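Local coordinates for putative exported protein (Burkholderia pseudomallei, PDB 4JGB) that is of unknown function but has the Rossmann-type fold of an NAD(P)H-binding family and may act as an NAD(P)-dependent oxidoreductase, at residues F195-E198 / I199-G202; A188-Y191 / A192-F195; E123-P126 / D127-A131; V132-A135 / H136-A139; A23-R27 / R28-V32. All coordinates share one frame; numbering follows the deposited sequence.

Interaction 1. Residues F195-E198 / I199-G202; sequences FVDE and IEQG
Ile199 and Glu198 carry most of this contact at the C-terminal end of helix 188-201. Ile199 packs back on Phe195, one turn earlier. Its CG1 stands beside the backbone N (chi1 -67°), which brings CD1 obliquely to the Phe195 ring, 3.9 Å from CE1. The same turn is closed by the backbone bond from Ile199 N to Phe195 O, 3.0 Å long. Glu198 closes the helix end. Its O accepts Gly202 N at 2.9 Å, and Gly202 then leaves the helix with positive phi. The Glu198 chain bends at chi2 (48°), and this turns the carboxylate forward toward Gly202, with OE2 3.3 Å from Gly202 CA. Both carboxylate oxygens are held just beyond the helix: OE1 accepts Arg203 N, and OE2 takes Phe204 N and a salt bridge from Arg101. A water links Glu198 OE1 to Gln201 OE1. Asp197 lies alongside Gln201, both pointing the same way, with Asp197 CB 3.7 Å from Gln201 OE1. A second water joins Asp197 OD2, weakly, to Gln201 NE2 on this more open side. Asp197 OD1 forms a salt bridge with Arg28, and Glu200 OE2 bonds His30. The buried face rests on the central sheet: Phe195 touches Val103 and Val105, and Ile199 touches Val68 and Val103. Val196 packs against Ile21 and Ala25 of the neighbouring helix 16-27.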
# COMPACT_ATOMS: atom_id res chain seq x y z
N PHE A 195 -7.61 3.61 0.92
CA PHE A 195 -6.73 2.55 1.39
C PHE A 195 -7.38 1.97 2.65
O PHE A 195 -7.57 0.74 2.77
CB PHE A 195 -5.32 3.13 1.68
CG PHE A 195 -4.26 2.10 2.01
CD1 PHE A 195 -4.15 1.57 3.30
CD2 PHE A 195 -3.31 1.74 1.06
CE1 PHE A 195 -3.14 0.68 3.62
CE2 PHE A 195 -2.29 0.83 1.39
CZ PHE A 195 -2.20 0.32 2.67
N VAL A 196 -7.77 2.87 3.55
CA VAL A 196 -8.41 2.45 4.80
C VAL A 196 -9.84 1.89 4.55
O VAL A 196 -10.27 0.96 5.24
CB VAL A 196 -8.42 3.61 5.84
CG1 VAL A 196 -9.24 3.23 7.07
CG2 VAL A 196 -6.99 4.02 6.26
N ASP A 197 -10.57 2.42 3.55
CA ASP A 197 -11.89 1.83 3.18
C ASP A 197 -11.65 0.37 2.76
O ASP A 197 -12.44 -0.52 3.08
CB ASP A 197 -12.56 2.54 1.97
CG ASP A 197 -13.19 3.89 2.30
OD1 ASP A 197 -13.41 4.25 3.47
OD2 ASP A 197 -13.51 4.60 1.32
N GLU A 198 -10.56 0.14 2.06
CA GLU A 198 -10.28 -1.19 1.52
C GLU A 198 -9.91 -2.16 2.63
O GLU A 198 -10.31 -3.33 2.60
CB GLU A 198 -9.22 -1.17 0.40
CG GLU A 198 -8.85 -2.56 -0.18
CD GLU A 198 -10.06 -3.44 -0.55
OE1 GLU A 198 -11.16 -2.88 -0.78
OE2 GLU A 198 -9.91 -4.69 -0.61
N ILE A 199 -9.15 -1.67 3.60
CA ILE A 199 -8.90 -2.41 4.85
C ILE A 199 -10.20 -2.88 5.51
O ILE A 199 -10.28 -4.02 5.96
CB ILE A 199 -8.06 -1.59 5.86
CG1 ILE A 199 -6.63 -1.39 5.31
CG2 ILE A 199 -8.03 -2.26 7.24
CD1 ILE A 199 -5.71 -0.61 6.23
N GLU A 200 -11.20 -2.02 5.56
CA GLU A 200 -12.50 -2.35 6.17
C GLU A 200 -13.37 -3.21 5.26
O GLU A 200 -14.02 -4.10 5.73
CB GLU A 200 -13.29 -1.08 6.49
CG GLU A 200 -12.73 -0.26 7.64
CD GLU A 200 -13.22 1.17 7.62
OE1 GLU A 200 -14.13 1.49 6.80
OE2 GLU A 200 -12.69 1.99 8.41
N GLN A 201 -13.37 -2.94 3.95
CA GLN A 201 -14.38 -3.51 3.03
C GLN A 201 -13.97 -4.77 2.29
O GLN A 201 -14.82 -5.55 1.87
CB GLN A 201 -14.80 -2.47 1.98
CG GLN A 201 -15.36 -1.22 2.62
CD GLN A 201 -15.40 -0.03 1.70
OE1 GLN A 201 -14.87 -0.06 0.59
NE2 GLN A 201 -16.06 1.03 2.15
N GLY A 202 -12.68 -4.95 2.07
CA GLY A 202 -12.21 -6.09 1.29
C GLY A 202 -12.88 -6.24 -0.08
O GLY A 202 -13.37 -7.32 -0.44
O HOH W 1 -16.36 3.95 1.09
O HOH W 2 -12.54 -0.65 -1.08

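Interaction 2. Residues A188-Y191 / A192-F195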
# COMPACT_ATOMS: atom_id res chain seq x y z
N ALA A 188 -3.22 12.67 -1.54
CA ALA A 188 -2.71 11.68 -0.62
C ALA A 188 -3.78 11.40 0.47
O ALA A 188 -3.93 10.27 0.94
CB ALA A 188 -1.37 12.16 -0.03
N GLU A 189 -4.55 12.42 0.81
CA GLU A 189 -5.64 12.32 1.79
C GLU A 189 -6.71 11.41 1.22
O GLU A 189 -7.22 10.54 1.94
CB GLU A 189 -6.26 13.73 2.10
CG GLU A 189 -5.36 14.76 2.83
CD GLU A 189 -4.19 15.25 1.98
OE1 GLU A 189 -4.27 15.08 0.73
OE2 GLU A 189 -3.19 15.78 2.57
N ASP A 190 -7.11 11.65 -0.04
CA ASP A 190 -8.10 10.77 -0.68
C ASP A 190 -7.59 9.34 -0.87
O ASP A 190 -8.34 8.39 -0.64
CB ASP A 190 -8.66 11.36 -1.98
CG ASP A 190 -9.72 12.42 -1.71
OD1 ASP A 190 -10.41 12.32 -0.66
OD2 ASP A 190 -9.86 13.36 -2.52
N TYR A 191 -6.34 9.17 -1.29
CA TYR A 191 -5.76 7.82 -1.39
C TYR A 191 -5.85 7.09 -0.03
O TYR A 191 -6.23 5.90 0.04
CB TYR A 191 -4.31 7.87 -1.89
CG TYR A 191 -3.63 6.52 -1.87
CD1 TYR A 191 -3.66 5.68 -3.00
CD2 TYR A 191 -2.88 6.11 -0.75
CE1 TYR A 191 -3.00 4.45 -2.98
CE2 TYR A 191 -2.24 4.87 -0.71
CZ TYR A 191 -2.30 4.05 -1.82
OH TYR A 191 -1.65 2.84 -1.79
N ALA A 192 -5.56 7.82 1.04
CA ALA A 192 -5.68 7.27 2.39
C ALA A 192 -7.16 6.87 2.71
O ALA A 192 -7.43 5.81 3.28
CB ALA A 192 -5.11 8.26 3.42
N ILE A 193 -8.13 7.71 2.35
CA ILE A 193 -9.55 7.28 2.46
C ILE A 193 -9.74 5.93 1.74
O ILE A 193 -10.22 5.00 2.35
CB ILE A 193 -10.55 8.35 1.96
CG1 ILE A 193 -10.44 9.62 2.86
CG2 ILE A 193 -11.99 7.77 1.95
CD1 ILE A 193 -11.34 10.80 2.55
N ALA A 194 -9.38 5.85 0.47
CA ALA A 194 -9.47 4.59 -0.29
C ALA A 194 -8.81 3.39 0.38
O ALA A 194 -9.38 2.28 0.41
CB ALA A 194 -8.94 4.77 -1.71
N PHE A 195 -7.61 3.61 0.92
CA PHE A 195 -6.73 2.55 1.39
C PHE A 195 -7.38 1.97 2.65
O PHE A 195 -7.57 0.74 2.77
CB PHE A 195 -5.32 3.13 1.68
CG PHE A 195 -4.26 2.10 2.01
CD1 PHE A 195 -4.15 1.57 3.30
CD2 PHE A 195 -3.31 1.74 1.06
CE1 PHE A 195 -3.14 0.68 3.62
CE2 PHE A 195 -2.29 0.83 1.39
CZ PHE A 195 -2.20 0.32 2.67
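Ala188 opens helix 188-201, and its O accepts Ala192 N at 2.9 Å. Ala192 CB lies over the same turn, 3.4 Å from both Ala188 O and Glu189 O. Glu189 contributes its carbonyl O, which receives Ile193 N at 3.0 Å. Its carboxylate turns to other partners: Arg20 forms a salt bridge with OE2, and Gly163 N bonds OE1. Asp190 runs alongside Ile193, pointing the same way, and OD1 lies 3.7 Å from Ile193 CD1. That oxygen also accepts Thr166 N and Gly167 N, while OD2 bonds Tyr213 OH. Along the backbone, Asp190 O takes a nearly straight bond from Ala194 N (172°). Tyr191 comes last. Its CG is anti to the backbone N (chi1 174°), and the ring runs forward along the helix to meet Phe195. The two rings are oblique, with centroids 5.9 Å apart and planes at 45°. Tyr191 OH reaches the Phe195 ring at its edge, 3.5 Å from CD2, and is bonded to Phe154 O. The chemistry is therefore mixed. Carbon packing between the rings faces the sheet at Val105, while the buried polar ends of Asp190 and Tyr191 are satisfied by partners that tie the helix start to surrounding loops and strands.

Interaction 3. Residues E123-P126 / D127-A131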
# COMPACT_ATOMS: atom_id res chain seq x y z
N GLU A 123 4.25 4.49 -24.20
CA GLU A 123 5.06 5.54 -24.78
C GLU A 123 4.98 6.82 -23.96
O GLU A 123 3.92 7.27 -23.58
CB GLU A 123 4.73 5.76 -26.27
CG GLU A 123 5.27 4.67 -27.18
CD GLU A 123 6.79 4.62 -27.19
OE1 GLU A 123 7.39 5.40 -27.94
OE2 GLU A 123 7.39 3.79 -26.46
N GLY A 124 6.16 7.33 -23.60
CA GLY A 124 6.28 8.54 -22.81
C GLY A 124 6.35 8.34 -21.31
O GLY A 124 6.41 9.32 -20.58
N PHE A 125 6.32 7.10 -20.85
CA PHE A 125 6.40 6.87 -19.40
C PHE A 125 7.78 7.36 -18.88
O PHE A 125 8.80 7.08 -19.50
CB PHE A 125 6.18 5.41 -19.00
CG PHE A 125 6.14 5.21 -17.51
CD1 PHE A 125 4.97 5.45 -16.80
CD2 PHE A 125 7.29 4.84 -16.80
CE1 PHE A 125 4.91 5.29 -15.43
CE2 PHE A 125 7.24 4.67 -15.41
CZ PHE A 125 6.05 4.92 -14.73
N PRO A 126 7.81 8.12 -17.77
CA PRO A 126 9.07 8.73 -17.37
C PRO A 126 10.17 7.72 -17.05
O PRO A 126 9.97 6.83 -16.19
CB PRO A 126 8.70 9.54 -16.15
CG PRO A 126 7.29 9.91 -16.40
CD PRO A 126 6.70 8.66 -16.97
N ASP A 127 11.31 7.89 -17.71
CA ASP A 127 12.48 7.05 -17.49
C ASP A 127 12.81 6.90 -16.02
O ASP A 127 13.03 5.79 -15.55
CB ASP A 127 13.68 7.57 -18.26
CG ASP A 127 13.50 7.40 -19.75
OD1 ASP A 127 13.05 6.31 -20.18
OD2 ASP A 127 13.79 8.37 -20.47
N ALA A 128 12.75 8.02 -15.30
CA ALA A 128 13.17 8.08 -13.90
C ALA A 128 12.35 7.22 -12.93
O ALA A 128 12.78 6.98 -11.79
CB ALA A 128 13.20 9.54 -13.45
N TYR A 129 11.19 6.73 -13.37
CA TYR A 129 10.30 5.94 -12.48
C TYR A 129 10.24 4.50 -12.92
O TYR A 129 9.52 3.71 -12.33
CB TYR A 129 8.87 6.46 -12.47
CG TYR A 129 8.69 7.93 -12.19
CD1 TYR A 129 9.47 8.59 -11.26
CD2 TYR A 129 7.70 8.65 -12.86
CE1 TYR A 129 9.30 9.95 -11.03
CE2 TYR A 129 7.52 10.00 -12.64
CZ TYR A 129 8.32 10.64 -11.72
OH TYR A 129 8.11 11.97 -11.50
N LYS A 130 11.00 4.17 -13.96
CA LYS A 130 10.94 2.82 -14.53
C LYS A 130 11.42 1.71 -13.58
O LYS A 130 10.78 0.68 -13.48
CB LYS A 130 11.66 2.76 -15.90
CG LYS A 130 10.76 3.20 -17.06
CD LYS A 130 11.49 3.25 -18.40
CE LYS A 130 10.58 3.83 -19.48
NZ LYS A 130 11.34 4.20 -20.71
N ALA A 131 12.54 1.94 -12.90
CA ALA A 131 13.16 0.93 -12.04
C ALA A 131 12.21 0.56 -10.89
O ALA A 131 11.97 -0.63 -10.65
CB ALA A 131 14.50 1.44 -11.50
O HOH W 3 9.50 5.81 -21.77
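Phe125, Pro126 and Tyr129 form a small hydrophobic cluster in the type I beta-turn 126-129 that leads into helix 130-143. The turn is closed by Tyr129 N donating to Pro126 O, 3.1 Å away. The N-H points well at the oxygen (165°), although the donor sits above the carbonyl plane. The tight side is made of rings. Tyr129 CG stands beside the backbone N (chi1 -52°), and its ring passes obliquely by the proline. Tyr129 CD2 comes within 3.6 Å of Pro126 CB, and CE2 also touches Pro126 CG. The Phe125 side chain crosses that of Tyr129 at about a right angle, with Phe125 CE2 3.8 Å from Tyr129 CB. Pro126 CD sits above one face of the Phe125 ring, offset toward its rim. Lys130 CG meets the ring edge, 3.8 Å from Phe125 CD2. Phe125 also touches Leu119 and Val120, earlier in the same loop. The whole contact lies at the protein surface, and its looser side is polar. The Lys130 chain, extended beyond CG, slides past Phe125 in the opposite direction and carries its ammonium group to Asp127. That salt bridge spans 2.8 Å from Lys130 NZ to Asp127 OD1. It joins two residues three positions apart. A water completes this side: it donates to Phe125 O and accepts from Lys130 NZ, at 2.7 Å from each of the two atoms.

Interaction 4. Residues V132-A135 / H136-A139; sequences VALA and HRDA
His136 folds back on Val132, one turn earlier in the alpha-helix 130-143 of this Rossmann-type fold. The side chain can be followed outward. CB lies 3.6 Å from Ala133 O and close to Val132 O. CG, placed beside the backbone N by chi1 of -72°, is also 3.6 Å from Val132 O. CD2 comes closest, 3.1 Å from Val132 O, with that oxygen oblique to the ring. NE2 at the tip makes a weak hydrogen bond to Glu78 OE1. Val132 O is already the acceptor for His136 N at 2.9 Å, so the carbonyl meets both the backbone and the ring of one residue. Val83 of helix 83-97 touches His136, Ala135 and Ala139, which places this flank of the helix against its neighbour. The other flank is more polar. Arg137 and Leu134 lie side by side, pointing the same way. The arginine chain bends at chi3, and its guanidinium is held by a salt bridge from NH2 to Asp121 and a hydrogen bond from NE to Gln118. These bonds probably limit its rotation. Leu134 lies over one face of that flat group, its CD2 3.9 Å from Arg137 NH1.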
# COMPACT_ATOMS: atom_id res chain seq x y z
N VAL A 132 11.67 1.55 -10.20
CA VAL A 132 10.67 1.26 -9.15
C VAL A 132 9.39 0.65 -9.72
O VAL A 132 8.79 -0.19 -9.08
CB VAL A 132 10.32 2.44 -8.21
CG1 VAL A 132 11.56 3.04 -7.57
CG2 VAL A 132 9.47 3.50 -8.91
N ALA A 133 8.97 1.05 -10.92
CA ALA A 133 7.74 0.47 -11.47
C ALA A 133 7.91 -1.03 -11.72
O ALA A 133 7.00 -1.81 -11.43
CB ALA A 133 7.30 1.20 -12.74
N LEU A 134 9.09 -1.40 -12.24
CA LEU A 134 9.46 -2.79 -12.48
C LEU A 134 9.51 -3.59 -11.17
O LEU A 134 9.05 -4.71 -11.13
CB LEU A 134 10.84 -2.92 -13.17
CG LEU A 134 10.99 -2.30 -14.56
CD1 LEU A 134 12.41 -2.45 -15.12
CD2 LEU A 134 9.95 -2.88 -15.50
N ALA A 135 10.15 -3.03 -10.15
CA ALA A 135 10.16 -3.64 -8.80
C ALA A 135 8.72 -3.85 -8.28
O ALA A 135 8.41 -4.93 -7.74
CB ALA A 135 10.96 -2.78 -7.84
N HIS A 136 7.83 -2.86 -8.45
CA HIS A 136 6.43 -3.10 -8.05
C HIS A 136 5.81 -4.24 -8.83
O HIS A 136 5.09 -5.07 -8.25
CB HIS A 136 5.56 -1.84 -8.17
CG HIS A 136 5.86 -0.82 -7.13
ND1 HIS A 136 5.67 -1.07 -5.79
CD2 HIS A 136 6.39 0.41 -7.22
CE1 HIS A 136 6.05 -0.01 -5.09
NE2 HIS A 136 6.48 0.91 -5.95
N ARG A 137 6.09 -4.30 -10.14
CA ARG A 137 5.59 -5.38 -10.98
C ARG A 137 5.94 -6.74 -10.43
O ARG A 137 5.09 -7.61 -10.39
CB ARG A 137 6.10 -5.28 -12.41
CG ARG A 137 5.89 -6.57 -13.21
CD ARG A 137 6.54 -6.48 -14.59
NE ARG A 137 5.83 -5.53 -15.45
CZ ARG A 137 6.30 -5.08 -16.61
NH1 ARG A 137 7.49 -5.47 -17.06
NH2 ARG A 137 5.58 -4.20 -17.31
N ASP A 138 7.20 -6.91 -10.02
CA ASP A 138 7.67 -8.18 -9.42
C ASP A 138 7.07 -8.46 -8.03
O ASP A 138 6.76 -9.59 -7.71
CB ASP A 138 9.19 -8.18 -9.32
CG ASP A 138 9.87 -8.14 -10.69
OD1 ASP A 138 9.19 -8.36 -11.74
OD2 ASP A 138 11.10 -7.88 -10.69
N ALA A 139 6.94 -7.42 -7.20
CA ALA A 139 6.23 -7.52 -5.93
C ALA A 139 4.81 -8.05 -6.16
O ALA A 139 4.40 -9.03 -5.54
CB ALA A 139 6.20 -6.17 -5.22

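Interaction 5. Residues A23-R27 / R28-V32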
# COMPACT_ATOMS: atom_id res chain seq x y z
N ALA A 23 -3.40 8.55 10.13
CA ALA A 23 -4.35 9.54 10.66
C ALA A 23 -5.79 9.22 10.24
O ALA A 23 -6.75 9.41 11.02
CB ALA A 23 -3.95 10.94 10.17
N GLU A 24 -5.93 8.75 8.99
CA GLU A 24 -7.25 8.35 8.46
C GLU A 24 -7.80 7.17 9.25
O GLU A 24 -9.01 7.12 9.53
CB GLU A 24 -7.18 8.00 6.96
CG GLU A 24 -8.50 7.58 6.31
CD GLU A 24 -9.60 8.66 6.35
OE1 GLU A 24 -9.26 9.84 6.22
OE2 GLU A 24 -10.81 8.31 6.46
N ALA A 25 -6.94 6.22 9.60
CA ALA A 25 -7.40 5.08 10.38
C ALA A 25 -7.71 5.47 11.84
O ALA A 25 -8.77 5.11 12.35
CB ALA A 25 -6.42 3.92 10.31
N ALA A 26 -6.82 6.25 12.46
CA ALA A 26 -7.04 6.74 13.85
C ALA A 26 -8.33 7.54 14.00
O ALA A 26 -9.08 7.33 14.95
CB ALA A 26 -5.85 7.56 14.35
N ARG A 27 -8.63 8.44 13.05
CA ARG A 27 -9.78 9.31 13.20
C ARG A 27 -11.10 8.53 13.11
O ARG A 27 -12.16 9.06 13.52
CB ARG A 27 -9.75 10.46 12.19
CG ARG A 27 -10.07 10.11 10.73
CD ARG A 27 -9.79 11.32 9.82
NE ARG A 27 -10.78 12.38 10.06
CZ ARG A 27 -10.72 13.65 9.61
NH1 ARG A 27 -9.71 14.09 8.88
NH2 ARG A 27 -11.72 14.49 9.91
N ARG A 28 -11.03 7.29 12.59
CA ARG A 28 -12.21 6.40 12.45
C ARG A 28 -12.40 5.53 13.71
O ARG A 28 -13.41 4.83 13.86
CB ARG A 28 -12.08 5.48 11.23
CG ARG A 28 -11.95 6.20 9.89
CD ARG A 28 -11.88 5.20 8.71
NE ARG A 28 -11.63 5.88 7.44
CZ ARG A 28 -11.93 5.41 6.22
NH1 ARG A 28 -12.49 4.22 6.04
NH2 ARG A 28 -11.64 6.15 5.16
N GLY A 29 -11.41 5.56 14.59
CA GLY A 29 -11.50 4.78 15.84
C GLY A 29 -10.75 3.45 15.74
O GLY A 29 -10.80 2.63 16.66
N HIS A 30 -10.02 3.23 14.63
CA HIS A 30 -9.14 2.04 14.56
C HIS A 30 -7.98 2.26 15.50
O HIS A 30 -7.58 3.41 15.72
CB HIS A 30 -8.67 1.75 13.12
CG HIS A 30 -9.79 1.46 12.17
ND1 HIS A 30 -10.70 0.45 12.38
CD2 HIS A 30 -10.13 2.04 10.99
CE1 HIS A 30 -11.57 0.43 11.38
NE2 HIS A 30 -11.23 1.37 10.52
N GLN A 31 -7.45 1.19 16.08
CA GLN A 31 -6.22 1.24 16.88
C GLN A 31 -5.00 1.06 15.97
O GLN A 31 -4.75 -0.04 15.44
CB GLN A 31 -6.25 0.16 17.97
CG GLN A 31 -5.05 0.13 18.89
CD GLN A 31 -4.83 -1.24 19.53
OE1 GLN A 31 -3.89 -1.99 19.17
NE2 GLN A 31 -5.69 -1.58 20.46
N VAL A 32 -4.24 2.14 15.78
CA VAL A 32 -3.08 2.13 14.88
C VAL A 32 -1.76 2.05 15.65
O VAL A 32 -1.53 2.79 16.61
CB VAL A 32 -3.04 3.39 13.99
CG1 VAL A 32 -1.93 3.29 12.93
CG2 VAL A 32 -4.40 3.66 13.37
O HOH W 4 -8.50 5.62 16.95
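Glu24 CG is anti to the backbone N (chi1 -180°), and the chain then bends at chi2 (61°) to bring its carboxylate to Arg28. Arg28 runs extended from CG to NE and meets it side-on. This pair sits where helix 16-27 turns toward strand 31-36, within the first beta-alpha-beta unit of the Rossmann-type fold. Arg28 NE and NH2 both donate to Glu24 OE2, each 2.7 Å from it. The oxygen lies in the guanidinium plane, while the carboxylate plane is turned 90° to it. NE uses the anti lone pair of OE2, whereas NH2 comes from above the carboxylate plane. The other ends are held too, OE1 by Arg165 and NH1 by Asp197 of helix 188-201. A Schellman motif ends the helix. Ala25 O accepts Arg28 N at 3.1 Å and His30 N at 3.2 Å, from opposite faces of its plane. Ala26 O accepts Gly29 N. Gly29 has positive phi, at backbone angles that call for glycine. His30 then starts toward the strand, with ND1 bonded to Leu6 N and NE2 to Glu200. Val32 turns back to the helix, and its CG2 packs 3.7 Å from Ala25 CB. This apolar contact joins the strand to the helix before it, beside Ile8 of strand 7-11. A water donates to both Ala26 O and His30 O, 2.7 Å from each oxygen.

How the interactions relate
Along the chain the order is interaction 5, then 3, 4, 2 and 1. Interactions 2 and 1 follow each other on helix 188-201, share Phe195 and have centres about 10 Å apart. Interaction 5, at the end of helix 16-27, lies against both. Its centre is about 12 Å from that of interaction 1, where Arg28 forms a salt bridge with Asp197 and His30 a probable hydrogen bond with Glu200. These three contacts therefore join the first beta-alpha-beta unit to the last helix of the Rossmann-type fold. Interactions 3 and 4 run in series into and along helix 130-143, with centres about 12 Å apart. Interaction 4 lies about 9 Å from interaction 2 at the nearest atoms, without touching it.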